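Local coordinates for protein glutathione S-transferase (Burkholderia xenovorans, PDB 2DSA) that binds glutathione and a phenylhexadienoic acid of biphenyl breakdown, reductively dechlorinates polychlorinated biphenyl metabolites and probably has general glutathione transferase activity, at residues Y145-D149 with Q150-A154. Sequence-based numbering, arbitrary orientation.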
ATOM      1  N   TYR A 145     -19.575  -6.480   2.390  1.00 38.54           N
ATOM      2  CA  TYR A 145     -18.183  -6.404   1.957  1.00 37.68           C
ATOM      3  C   TYR A 145     -17.746  -4.958   1.754  1.00 37.04           C
ATOM      4  O   TYR A 145     -18.582  -4.053   1.752  1.00 36.63           O
ATOM      5  CB  TYR A 145     -17.975  -7.238   0.684  1.00 37.60           C
ATOM      6  CG  TYR A 145     -18.477  -8.644   0.845  1.00 36.98           C
ATOM      7  CD1 TYR A 145     -19.648  -9.058   0.216  1.00 36.18           C
ATOM      8  CD2 TYR A 145     -17.814  -9.548   1.671  1.00 35.60           C
ATOM      9  CE1 TYR A 145     -20.126 -10.348   0.381  1.00 36.21           C
ATOM     10  CE2 TYR A 145     -18.286 -10.819   1.842  1.00 34.93           C
ATOM     11  CZ  TYR A 145     -19.443 -11.210   1.198  1.00 36.31           C
ATOM     12  OH  TYR A 145     -19.905 -12.486   1.374  1.00 38.78           O
ATOM     13  N   LEU A 146     -16.431  -4.762   1.621  1.00 36.51           N
ATOM     14  CA  LEU A 146     -15.805  -3.435   1.531  1.00 36.24           C
ATOM     15  C   LEU A 146     -16.311  -2.584   0.352  1.00 37.37           C
ATOM     16  O   LEU A 146     -16.488  -1.360   0.480  1.00 36.85           O
ATOM     17  CB  LEU A 146     -14.281  -3.593   1.470  1.00 36.15           C
ATOM     18  CG  LEU A 146     -13.353  -3.346   2.681  1.00 36.46           C
ATOM     19  CD1 LEU A 146     -14.058  -3.190   4.025  1.00 35.83           C
ATOM     20  CD2 LEU A 146     -12.183  -4.349   2.747  1.00 34.42           C
ATOM     21  N   LEU A 147     -16.559  -3.244  -0.782  1.00 38.31           N
ATOM     22  CA  LEU A 147     -17.052  -2.573  -1.986  1.00 39.30           C
ATOM     23  C   LEU A 147     -18.571  -2.701  -2.176  1.00 40.16           C
ATOM     24  O   LEU A 147     -19.112  -2.247  -3.187  1.00 40.50           O
ATOM     25  CB  LEU A 147     -16.287  -3.056  -3.233  1.00 38.99           C
ATOM     26  CG  LEU A 147     -14.750  -2.850  -3.196  1.00 38.81           C
ATOM     27  CD1 LEU A 147     -14.099  -3.269  -4.511  1.00 38.01           C
ATOM     28  CD2 LEU A 147     -14.350  -1.430  -2.845  1.00 37.69           C
ATOM     29  N   GLY A 148     -19.254  -3.309  -1.205  1.00 40.69           N
ATOM     30  CA  GLY A 148     -20.717  -3.437  -1.252  1.00 41.51           C
ATOM     31  C   GLY A 148     -21.204  -4.861  -1.103  1.00 41.88           C
ATOM     32  O   GLY A 148     -20.898  -5.520  -0.108  1.00 41.75           O
ATOM     33  N   ASP A 149     -21.948  -5.338  -2.102  1.00 42.64           N
ATOM     34  CA  ASP A 149     -22.525  -6.690  -2.084  1.00 43.54           C
ATOM     35  C   ASP A 149     -21.600  -7.751  -2.670  1.00 42.99           C
ATOM     36  O   ASP A 149     -21.829  -8.950  -2.487  1.00 43.12           O
ATOM     37  CB  ASP A 149     -23.878  -6.710  -2.807  1.00 44.52           C
ATOM     38  CG  ASP A 149     -24.916  -5.837  -2.114  1.00 47.68           C
ATOM     39  OD1 ASP A 149     -25.257  -6.136  -0.937  1.00 50.91           O
ATOM     40  OD2 ASP A 149     -25.369  -4.844  -2.737  1.00 49.66           O
ATOM     41  N   GLN A 150     -20.560  -7.312  -3.374  1.00 42.29           N
ATOM     42  CA  GLN A 150     -19.643  -8.241  -4.018  1.00 41.62           C
ATOM     43  C   GLN A 150     -18.351  -8.421  -3.227  1.00 40.25           C
ATOM     44  O   GLN A 150     -17.643  -7.450  -2.950  1.00 40.04           O
ATOM     45  CB  GLN A 150     -19.321  -7.791  -5.454  1.00 42.45           C
ATOM     46  CG  GLN A 150     -18.505  -8.820  -6.264  1.00 44.52           C
ATOM     47  CD  GLN A 150     -19.366  -9.945  -6.833  1.00 48.20           C
ATOM     48  OE1 GLN A 150     -20.401  -9.687  -7.454  1.00 49.48           O
ATOM     49  NE2 GLN A 150     -18.933 -11.199  -6.635  1.00 48.96           N
ATOM     50  N   LEU A 151     -18.044  -9.671  -2.896  1.00 38.45           N
ATOM     51  CA  LEU A 151     -16.737 -10.008  -2.339  1.00 37.44           C
ATOM     52  C   LEU A 151     -15.609  -9.699  -3.334  1.00 36.06           C
ATOM     53  O   LEU A 151     -15.685 -10.050  -4.517  1.00 35.47           O
ATOM     54  CB  LEU A 151     -16.675 -11.473  -1.890  1.00 37.36           C
ATOM     55  CG  LEU A 151     -15.316 -11.892  -1.309  1.00 38.90           C
ATOM     56  CD1 LEU A 151     -15.463 -12.515   0.072  1.00 40.85           C
ATOM     57  CD2 LEU A 151     -14.548 -12.807  -2.256  1.00 39.59           C
ATOM     58  N   SER A 152     -14.566  -9.049  -2.835  1.00 34.27           N
ATOM     59  CA  SER A 152     -13.378  -8.792  -3.630  1.00 32.66           C
ATOM     60  C   SER A 152     -12.089  -9.258  -2.914  1.00 31.66           C
ATOM     61  O   SER A 152     -12.124  -9.694  -1.755  1.00 30.68           O
ATOM     62  CB  SER A 152     -13.312  -7.310  -3.977  1.00 32.79           C
ATOM     63  OG  SER A 152     -12.907  -6.556  -2.849  1.00 34.17           O
ATOM     64  N   VAL A 153     -10.957  -9.169  -3.607  1.00 30.10           N
ATOM     65  CA  VAL A 153      -9.659  -9.453  -2.987  1.00 29.34           C
ATOM     66  C   VAL A 153      -9.327  -8.518  -1.769  1.00 29.13           C
ATOM     67  O   VAL A 153      -8.480  -8.850  -0.952  1.00 28.86           O
ATOM     68  CB  VAL A 153      -8.492  -9.486  -4.035  1.00 28.88           C
ATOM     69  CG1 VAL A 153      -8.611 -10.695  -4.963  1.00 28.57           C
ATOM     70  CG2 VAL A 153      -8.433  -8.206  -4.860  1.00 27.33           C
ATOM     71  N   ALA A 154      -9.987  -7.365  -1.662  1.00 29.38           N
ATOM     72  CA  ALA A 154      -9.818  -6.475  -0.489  1.00 30.28           C
ATOM     73  C   ALA A 154     -10.374  -7.104   0.786  1.00 30.42           C
ATOM     74  O   ALA A 154      -9.790  -6.986   1.844  1.00 31.17           O
ATOM     75  CB  ALA A 154     -10.476  -5.120  -0.732  1.00 30.33           C
TER
HETATM   76  O   HOH W   1     -15.732  -5.936  -1.711  1.00 30.21           O
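The Tyr145 ring carries Leu151 on one face: Leu151 CB sits 4.0 Å from the ring centroid, only 6° off the normal, a CH-pi contact over the middle of the ring. Leu151 CA lies over the same face, Leu151 N approaches Tyr145 CD1 (3.6 Å), and the Leu151 CD1 methyl reaches Tyr145 CE2 at 3.7 Å. Tyr145 places CG anti to its carbonyl carbon (chi1 -53°), which swings the ring across the returning chain; helix 176-186 adds Arg184 and Val185 around the tyrosine. Beyond the ring the loop folds back on itself. A type I turn runs from Tyr145 to Gly148, with backbone bonds both from Gly148 N to Tyr145 O and from Tyr145 N to Gly148 O. Gly148 takes backbone angles at which a CB would press on the preceding carbonyl oxygen. Further along, Leu146 CD2 lies 4.0 Å from Ala154 CB, and Leu147 CD1 rests beside Ser152 OG. Both leucines also meet helix 89-109, through Trp97 and His93 respectively. Ser152 is the N-cap of helix 153-163, its OG accepting from Ala154 N at 3.3 Å. A water joins the two halves: it accepts from Leu147 N and from Ser152 OG (3.1 Å) and donates to Gln150 O at 2.7 Å. Asp155 takes Leu146 N and Ser152 N on its two carboxylate oxygens. The buried Ser152 hydroxyl is thus used twice, accepting the first-turn N-H of Ala154 and donating to the water, while water and carboxylate together link turn to helix start and satisfy polar backbone atoms at the junction.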